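PDB 3OAJ: putative ring-cleaving dioxygenase mhqO, which is a putative iron-dependent extradiol dioxygenase that may cleave the rings of aromatic compounds and so contribute to their degradation. Local coordinates for residues E131-G135 and G193-V198; G240-T244 and I255-H260. One frame throughout, in Å; residues are numbered along the deposited sequence. Where two conformers were deposited one is given.

Contact 1 joins two loops; contact 2 lays a loop along strand 253-258 and the turn after it. The loops of contact 1 adjoin strands 126-131 and 198-202 of one mixed sheet, while strand 253-258 is in the other, so the contacts share no strand. Contact 1 lies nearer the centre of the molecule. Its chemistry is polar: a carboxylate, an amide, a guanidinium group and two bridging waters. Contact 2 has one backbone hydrogen bond, a threonine hydroxyl bond and bridging waters, beside an aromatic cluster. Both are partly buried. Contact 1 is remote from the metal, whereas one tyrosine of contact 2 reaches the metal region. Their nearest atoms are about 14 Å apart.

Contact 1. Residues E131-G135 and G193-V198; sequences EREEG and GDIGNV
Glu-134 and Asn-197 meet from opposite directions through one hydrogen bond. Asn-197 ND2 donates to Glu-134 OE1 at 3.0 Å. The bond is bent, with an N-H...O angle of 139°. OE1 lies close to the amide plane, but the amide reaches the carboxylate from above its plane. Glu-134 has CG anti to its backbone N (chi1 -171°) and an extended chain beyond it, which carries the carboxylate across Asp-194. On the way, Glu-134 CG passes 3.4 Å from Asp-194 O. Arg-132 makes the second side-chain contact. Val-198 CG2 lies over one face of its guanidinium group, toward the rim, 3.5 Å from Arg-132 NH1. Two waters fill in the polar links. One accepts from Arg-132 NH1 and donates to Asn-197 OD1; the other donates to both Glu-134 O and Asp-194 O. The contact brings a loop after the last strand of the first VOC repeat against a loop of the second; strands 126-131 and 198-202 share one mixed sheet. With no side chain in the way, Gly-135 CA comes 3.5 Å from Asp-194 O. Further out, Asn-197 ND2 also donates to Gly-193 O at 2.9 Å. With ND2 giving two bonds and OD1 taking a water, the flip of the amide is set. Arg-190 forms a salt bridge with Glu-134 OE1. Glu-114 does the same with Arg-132 NE, while Gly-155 O accepts from Arg-132 NH1.

Contact 2. Residues G240-T244 and I255-H260; sequences GYGVT and IYFREH. With SO4 (sulfate ion), chain D.
Tyr-241 lies between two aromatic partners. His-260 forms an offset stack with it, with ring centroids 4.2 Å apart and planes at 12°. Tyr-241 CE2 sits over the centre of the imidazole, and Gly-240 O approaches the edge of that ring, 3.2 Å from His-260 CE1. Phe-257 turns its edge to a face of Tyr-241 in a T-shaped pair, with planes at 67°. A water joins Tyr-241 OH, Glu-259 OE2 and His-260 N. Thr-244 pairs with Tyr-256 twice. Its N donates to Tyr-256 O at 3.0 Å. Its OG1, placed between backbone N and carbonyl carbon (chi1 67°), accepts from Tyr-256 N at 2.9 Å. At Gly-242 waters bridge its N to Arg-258 O and its O to Arg-258 N. Tyr-256 OH donates to O1 of a sulfate ion, probably a crystallisation component, at 2.8 Å, and is also hydrogen-bonded to Arg-249 NE. Its side chain lies near zinc ligands His-218 and Glu-266. Segment 240-244 follows helix 226-238 and runs roughly antiparallel to strand 253-258, which pairs with strand 264-269. The aromatic cluster of Tyr-241, Phe-257 and His-260 belongs to the second VOC region, between strand 253-258 and helices 164-174 (Leu-170, Ile-174) and 226-238 (Ile-236).

Contact 1. Residues E131-G135 and G193-V198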
ATOM      1  N   GLU A 131       3.650  -4.905  16.169  1.00 10.03           N
ATOM      2  CA  GLU A 131       3.291  -6.293  16.476  0.50 10.65           C
ATOM      3  C   GLU A 131       1.821  -6.383  16.821  1.00 11.23           C
ATOM      4  O   GLU A 131       1.358  -5.643  17.689  1.00 12.08           O
ATOM      5  CB  GLU A 131       4.044  -6.788  17.709  0.50 10.95           C
ATOM      6  CG  GLU A 131       5.527  -6.957  17.571  0.50 12.72           C
ATOM      7  CD  GLU A 131       6.105  -7.606  18.806  0.50 11.20           C
ATOM      8  OE1 GLU A 131       5.321  -7.898  19.733  0.50 13.26           O
ATOM      9  OE2 GLU A 131       7.325  -7.849  18.839  0.50 13.11           O
ATOM     10  N   ARG A 132       1.094  -7.305  16.180  1.00 11.29           N
ATOM     11  CA  ARG A 132      -0.307  -7.576  16.569  1.00 12.26           C
ATOM     12  C   ARG A 132      -0.662  -9.024  16.274  1.00 12.68           C
ATOM     13  O   ARG A 132      -0.235  -9.575  15.258  1.00 12.42           O
ATOM     14  CB  ARG A 132      -1.318  -6.663  15.856  1.00 12.58           C
ATOM     15  CG  ARG A 132      -1.112  -5.161  16.041  1.00 13.16           C
ATOM     16  CD  ARG A 132      -2.222  -4.369  15.382  1.00 13.73           C
ATOM     17  NE  ARG A 132      -1.967  -2.948  15.560  1.00 13.34           N
ATOM     18  CZ  ARG A 132      -1.904  -2.047  14.578  1.00 12.55           C
ATOM     19  NH1 ARG A 132      -2.138  -2.421  13.325  1.00 12.93           N
ATOM     20  NH2 ARG A 132      -1.639  -0.773  14.860  1.00 12.86           N
ATOM     21  N   GLU A 133      -1.436  -9.644  17.167  1.00 13.84           N
ATOM     22  CA  GLU A 133      -1.888 -11.025  16.978  1.00 14.54           C
ATOM     23  C   GLU A 133      -2.864 -11.135  15.806  1.00 13.94           C
ATOM     24  O   GLU A 133      -2.810 -12.106  15.035  1.00 13.35           O
ATOM     25  CB  GLU A 133      -2.526 -11.585  18.269  1.00 16.47           C
ATOM     26  CG  GLU A 133      -2.893 -13.086  18.212  1.00 23.43           C
ATOM     27  CD  GLU A 133      -1.676 -14.011  18.209  1.00 20.09           C
ATOM     28  OE1 GLU A 133      -0.628 -13.644  18.785  1.00 24.39           O
ATOM     29  OE2 GLU A 133      -1.778 -15.127  17.647  1.00 24.93           O
ATOM     30  N   GLU A 134      -3.733 -10.132  15.667  1.00 14.46           N
ATOM     31  CA  GLU A 134      -4.738 -10.130  14.590  1.00 14.92           C
ATOM     32  C   GLU A 134      -4.072 -10.172  13.207  1.00 13.93           C
ATOM     33  O   GLU A 134      -3.017  -9.549  12.997  1.00 13.79           O
ATOM     34  CB  GLU A 134      -5.660  -8.905  14.714  1.00 17.24           C
ATOM     35  CG  GLU A 134      -6.859  -8.931  13.764  1.00 21.33           C
ATOM     36  CD  GLU A 134      -7.826  -7.757  13.934  1.00 20.19           C
ATOM     37  OE1 GLU A 134      -7.380  -6.612  14.151  1.00 22.02           O
ATOM     38  OE2 GLU A 134      -9.053  -7.994  13.825  1.00 22.84           O
ATOM     39  N   GLY A 135      -4.696 -10.900  12.277  1.00 12.82           N
ATOM     40  CA  GLY A 135      -4.206 -11.010  10.897  1.00 12.71           C
ATOM     41  C   GLY A 135      -3.496 -12.331  10.672  1.00 12.72           C
ATOM     42  O   GLY A 135      -2.680 -12.748  11.503  1.00 12.59           O
ATOM     43  N   GLY A 193     -12.143  -5.167   9.076  1.00 14.56           N
ATOM     44  CA  GLY A 193     -11.294  -6.270   8.653  1.00 14.34           C
ATOM     45  C   GLY A 193     -10.219  -6.583   9.674  1.00 13.92           C
ATOM     46  O   GLY A 193     -10.092  -5.884  10.688  1.00 13.97           O
ATOM     47  N   ASP A 194      -9.442  -7.632   9.402  1.00 13.89           N
ATOM     48  CA  ASP A 194      -8.417  -8.087  10.339  1.00 14.58           C
ATOM     49  C   ASP A 194      -7.001  -7.674   9.940  1.00 13.73           C
ATOM     50  O   ASP A 194      -6.030  -8.092  10.573  1.00 14.45           O
ATOM     51  CB  ASP A 194      -8.495  -9.604  10.532  1.00 16.79           C
ATOM     52  CG  ASP A 194      -8.171 -10.388   9.267  1.00 19.01           C
ATOM     53  OD1 ASP A 194      -7.889  -9.795   8.208  1.00 19.41           O
ATOM     54  OD2 ASP A 194      -8.219 -11.633   9.332  1.00 19.69           O
ATOM     55  N   ILE A 195      -6.904  -6.826   8.912  1.00 12.58           N
ATOM     56  CA  ILE A 195      -5.631  -6.425   8.324  1.00 12.22           C
ATOM     57  C   ILE A 195      -5.871  -5.090   7.632  1.00 10.86           C
ATOM     58  O   ILE A 195      -7.008  -4.795   7.246  1.00 11.46           O
ATOM     59  CB  ILE A 195      -5.111  -7.536   7.332  1.00 12.85           C
ATOM     60  CG1 ILE A 195      -3.631  -7.371   6.975  1.00 12.56           C
ATOM     61  CG2 ILE A 195      -5.984  -7.684   6.106  1.00 12.72           C
ATOM     62  CD1 ILE A 195      -2.660  -7.688   8.117  1.00 13.55           C
ATOM     63  N   GLY A 196      -4.834  -4.266   7.510  1.00 10.64           N
ATOM     64  CA  GLY A 196      -4.959  -2.962   6.840  1.00 10.71           C
ATOM     65  C   GLY A 196      -6.037  -2.119   7.495  1.00 10.23           C
ATOM     66  O   GLY A 196      -6.799  -1.402   6.818  1.00 10.17           O
ATOM     67  N   ASN A 197      -6.089  -2.167   8.827  1.00  9.91           N
ATOM     68  CA  ASN A 197      -7.309  -1.760   9.523  1.00  9.78           C
ATOM     69  C   ASN A 197      -7.184  -0.647  10.551  1.00  9.86           C
ATOM     70  O   ASN A 197      -8.205  -0.149  11.040  1.00 11.15           O
ATOM     71  CB  ASN A 197      -7.986  -2.987  10.146  1.00 10.93           C
ATOM     72  CG  ASN A 197      -7.086  -3.741  11.092  1.00 11.57           C
ATOM     73  OD1 ASN A 197      -5.893  -3.489  11.174  1.00 11.44           O
ATOM     74  ND2 ASN A 197      -7.656  -4.724  11.774  1.00 13.69           N
ATOM     75  N   VAL A 198      -5.965  -0.257  10.889  1.00  9.49           N
ATOM     76  CA  VAL A 198      -5.768   0.795  11.884  1.00  9.78           C
ATOM     77  C   VAL A 198      -5.284   2.070  11.188  1.00 10.45           C
ATOM     78  O   VAL A 198      -4.141   2.154  10.711  1.00 11.03           O
ATOM     79  CB  VAL A 198      -4.788   0.351  13.014  1.00  9.07           C
ATOM     80  CG1 VAL A 198      -4.608   1.478  14.020  1.00 10.83           C
ATOM     81  CG2 VAL A 198      -5.294  -0.922  13.720  1.00 11.22           C
TER
HETATM   82  O   HOH W   1      -3.648  -4.567  12.291  1.00 16.88           O
HETATM   83  O   HOH W   2      -3.665  -7.198  11.642  1.00 16.91           O

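Contact 2. Residues G240-T244 and I255-H260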
ATOM      1  N   GLY A 240     -20.718  14.354  -2.163  1.00 13.15           N
ATOM      2  CA  GLY A 240     -19.869  15.537  -2.178  1.00 12.37           C
ATOM      3  C   GLY A 240     -18.489  15.393  -2.787  1.00 12.05           C
ATOM      4  O   GLY A 240     -17.651  16.292  -2.637  1.00 13.18           O
ATOM      5  N   TYR A 241     -18.256  14.287  -3.492  1.00 11.05           N
ATOM      6  CA  TYR A 241     -16.962  14.040  -4.133  1.00 10.84           C
ATOM      7  C   TYR A 241     -17.129  13.762  -5.622  1.00 10.75           C
ATOM      8  O   TYR A 241     -18.157  13.235  -6.052  1.00 11.82           O
ATOM      9  CB  TYR A 241     -16.275  12.839  -3.485  1.00 10.93           C
ATOM     10  CG  TYR A 241     -16.053  12.990  -1.999  1.00 11.61           C
ATOM     11  CD1 TYR A 241     -17.026  12.579  -1.083  1.00 11.44           C
ATOM     12  CD2 TYR A 241     -14.888  13.579  -1.512  1.00 11.47           C
ATOM     13  CE1 TYR A 241     -16.833  12.715   0.287  1.00 11.99           C
ATOM     14  CE2 TYR A 241     -14.679  13.725  -0.145  1.00 12.18           C
ATOM     15  CZ  TYR A 241     -15.650  13.294   0.745  1.00 12.22           C
ATOM     16  OH  TYR A 241     -15.413  13.462   2.080  1.00 13.26           O
ATOM     17  N   GLY A 242     -16.117  14.126  -6.410  1.00 10.05           N
ATOM     18  CA  GLY A 242     -15.990  13.602  -7.766  1.00  9.77           C
ATOM     19  C   GLY A 242     -15.416  12.190  -7.739  1.00 10.35           C
ATOM     20  O   GLY A 242     -14.436  11.935  -7.036  1.00 12.11           O
ATOM     21  N   VAL A 243     -15.991  11.287  -8.535  1.00 10.69           N
ATOM     22  CA  VAL A 243     -15.529   9.888  -8.605  1.00 10.83           C
ATOM     23  C   VAL A 243     -15.375   9.464 -10.065  1.00 10.07           C
ATOM     24  O   VAL A 243     -16.220   9.795 -10.913  1.00 10.63           O
ATOM     25  CB  VAL A 243     -16.467   8.879  -7.828  1.00 11.21           C
ATOM     26  CG1 VAL A 243     -17.845   8.818  -8.418  1.00 14.99           C
ATOM     27  CG2 VAL A 243     -15.852   7.484  -7.717  1.00 13.79           C
ATOM     28  N   THR A 244     -14.296   8.738 -10.348  1.00  9.88           N
ATOM     29  CA  THR A 244     -14.056   8.264 -11.702  1.00  9.72           C
ATOM     30  C   THR A 244     -15.015   7.149 -12.100  1.00 10.08           C
ATOM     31  O   THR A 244     -15.636   6.519 -11.231  1.00 10.57           O
ATOM     32  CB  THR A 244     -12.634   7.705 -11.870  1.00  9.48           C
ATOM     33  OG1 THR A 244     -12.495   6.503 -11.099  1.00  9.61           O
ATOM     34  CG2 THR A 244     -11.576   8.713 -11.480  1.00 10.21           C
ATOM     35  N   ILE A 255     -12.146   2.481  -8.686  1.00  9.06           N
ATOM     36  CA  ILE A 255     -12.650   3.852  -8.814  1.00  9.15           C
ATOM     37  C   ILE A 255     -11.801   4.736  -7.918  1.00  9.95           C
ATOM     38  O   ILE A 255     -11.281   4.280  -6.894  1.00 11.24           O
ATOM     39  CB  ILE A 255     -14.147   3.992  -8.440  1.00  9.43           C
ATOM     40  CG1 ILE A 255     -14.419   3.514  -7.001  1.00 10.07           C
ATOM     41  CG2 ILE A 255     -14.999   3.195  -9.427  1.00 10.24           C
ATOM     42  CD1 ILE A 255     -15.871   3.700  -6.548  1.00 11.06           C
ATOM     43  N   TYR A 256     -11.669   5.994  -8.320  1.00  9.14           N
ATOM     44  CA  TYR A 256     -10.824   6.968  -7.599  1.00 10.07           C
ATOM     45  C   TYR A 256     -11.602   8.230  -7.248  1.00 10.77           C
ATOM     46  O   TYR A 256     -12.434   8.702  -8.028  1.00 10.95           O
ATOM     47  CB  TYR A 256      -9.606   7.371  -8.450  1.00 11.35           C
ATOM     48  CG  TYR A 256      -8.769   6.207  -8.959  1.00 12.64           C
ATOM     49  CD1 TYR A 256      -7.642   5.768  -8.261  1.00 12.41           C
ATOM     50  CD2 TYR A 256      -9.126   5.526 -10.132  1.00 12.03           C
ATOM     51  CE1 TYR A 256      -6.878   4.686  -8.734  1.00 12.48           C
ATOM     52  CE2 TYR A 256      -8.378   4.458 -10.611  1.00 12.93           C
ATOM     53  CZ  TYR A 256      -7.261   4.037  -9.906  1.00 12.63           C
ATOM     54  OH  TYR A 256      -6.513   2.971 -10.380  1.00 13.04           O
ATOM     55  N   PHE A 257     -11.284   8.800  -6.089  1.00 10.16           N
ATOM     56  CA  PHE A 257     -11.820  10.111  -5.718  1.00 10.42           C
ATOM     57  C   PHE A 257     -10.845  10.821  -4.807  1.00  9.98           C
ATOM     58  O   PHE A 257     -10.289  10.203  -3.883  1.00 11.16           O
ATOM     59  CB  PHE A 257     -13.214  10.007  -5.077  1.00 12.11           C
ATOM     60  CG  PHE A 257     -13.258   9.298  -3.743  1.00 13.25           C
ATOM     61  CD1 PHE A 257     -13.221   7.908  -3.668  1.00 12.55           C
ATOM     62  CD2 PHE A 257     -13.426  10.029  -2.549  1.00 12.72           C
ATOM     63  CE1 PHE A 257     -13.310   7.248  -2.427  1.00 14.31           C
ATOM     64  CE2 PHE A 257     -13.515   9.379  -1.314  1.00 13.82           C
ATOM     65  CZ  PHE A 257     -13.464   7.992  -1.256  1.00 12.44           C
ATOM     66  N   ARG A 258     -10.618  12.103  -5.091  1.00  9.87           N
ATOM     67  CA  ARG A 258      -9.786  12.911  -4.206  1.00 10.16           C
ATOM     68  C   ARG A 258     -10.633  13.438  -3.077  1.00 10.25           C
ATOM     69  O   ARG A 258     -11.704  14.029  -3.302  1.00 10.42           O
ATOM     70  CB  ARG A 258      -9.107  14.064  -4.954  1.00 11.74           C
ATOM     71  CG  ARG A 258      -7.947  14.631  -4.123  1.00 14.38           C
ATOM     72  CD  ARG A 258      -6.967  15.385  -4.941  1.00 14.48           C
ATOM     73  NE  ARG A 258      -6.291  14.578  -5.952  1.00 14.74           N
ATOM     74  CZ  ARG A 258      -5.123  13.962  -5.790  1.00 14.08           C
ATOM     75  NH1 ARG A 258      -4.476  14.003  -4.619  1.00 15.07           N
ATOM     76  NH2 ARG A 258      -4.592  13.303  -6.816  1.00 16.06           N
ATOM     77  N   GLU A 259     -10.199  13.189  -1.841  1.00 10.73           N
ATOM     78  CA  GLU A 259     -11.016  13.626  -0.716  1.00 10.96           C
ATOM     79  C   GLU A 259     -10.681  15.070  -0.341  1.00 11.82           C
ATOM     80  O   GLU A 259      -9.812  15.690  -0.978  1.00 11.89           O
ATOM     81  CB  GLU A 259     -10.976  12.607   0.429  1.00 11.00           C
ATOM     82  CG  GLU A 259      -9.609  12.324   1.046  1.00 12.05           C
ATOM     83  CD  GLU A 259      -9.200  13.379   2.052  1.00 11.90           C
ATOM     84  OE1 GLU A 259      -8.077  13.895   1.922  1.00 12.66           O
ATOM     85  OE2 GLU A 259     -10.011  13.726   2.938  1.00 12.21           O
ATOM     86  N   HIS A 260     -11.406  15.631   0.630  1.00 12.01           N
ATOM     87  CA  HIS A 260     -11.317  17.077   0.861  1.00 12.00           C
ATOM     88  C   HIS A 260      -9.989  17.522   1.469  1.00 12.04           C
ATOM     89  O   HIS A 260      -9.605  18.682   1.319  1.00 12.98           O
ATOM     90  CB  HIS A 260     -12.495  17.592   1.696  1.00 12.54           C
ATOM     91  CG  HIS A 260     -13.838  17.243   1.132  1.00 13.17           C
ATOM     92  ND1 HIS A 260     -14.131  17.322  -0.215  1.00 13.65           N
ATOM     93  CD2 HIS A 260     -14.967  16.795   1.731  1.00 12.80           C
ATOM     94  CE1 HIS A 260     -15.386  16.963  -0.416  1.00 13.56           C
ATOM     95  NE2 HIS A 260     -15.920  16.646   0.751  1.00 13.64           N
TER
HETATM   96  S   SO4 D 501      -3.651   1.415  -8.989  1.00 19.95           S
HETATM   97  O1  SO4 D 501      -3.928   2.771  -9.461  1.00 22.00           O
HETATM   98  O2  SO4 D 501      -3.058   0.574 -10.009  1.00 21.99           O
HETATM   99  O3  SO4 D 501      -2.793   1.421  -7.803  1.00 21.07           O
HETATM  100  O4  SO4 D 501      -4.945   0.807  -8.666  1.00 20.83           O
HETATM  101  O   HOH W   3     -12.711  14.575   2.874  1.00 11.93           O
HETATM  102  O   HOH W   4     -11.970  13.251  -7.352  1.00 11.65           O
HETATM  103  O   HOH W   5     -13.530  14.950  -5.275  1.00 12.06           O
HETATM  104  O   HOH W   6     -12.244  11.356  -9.369  1.00 20.35           O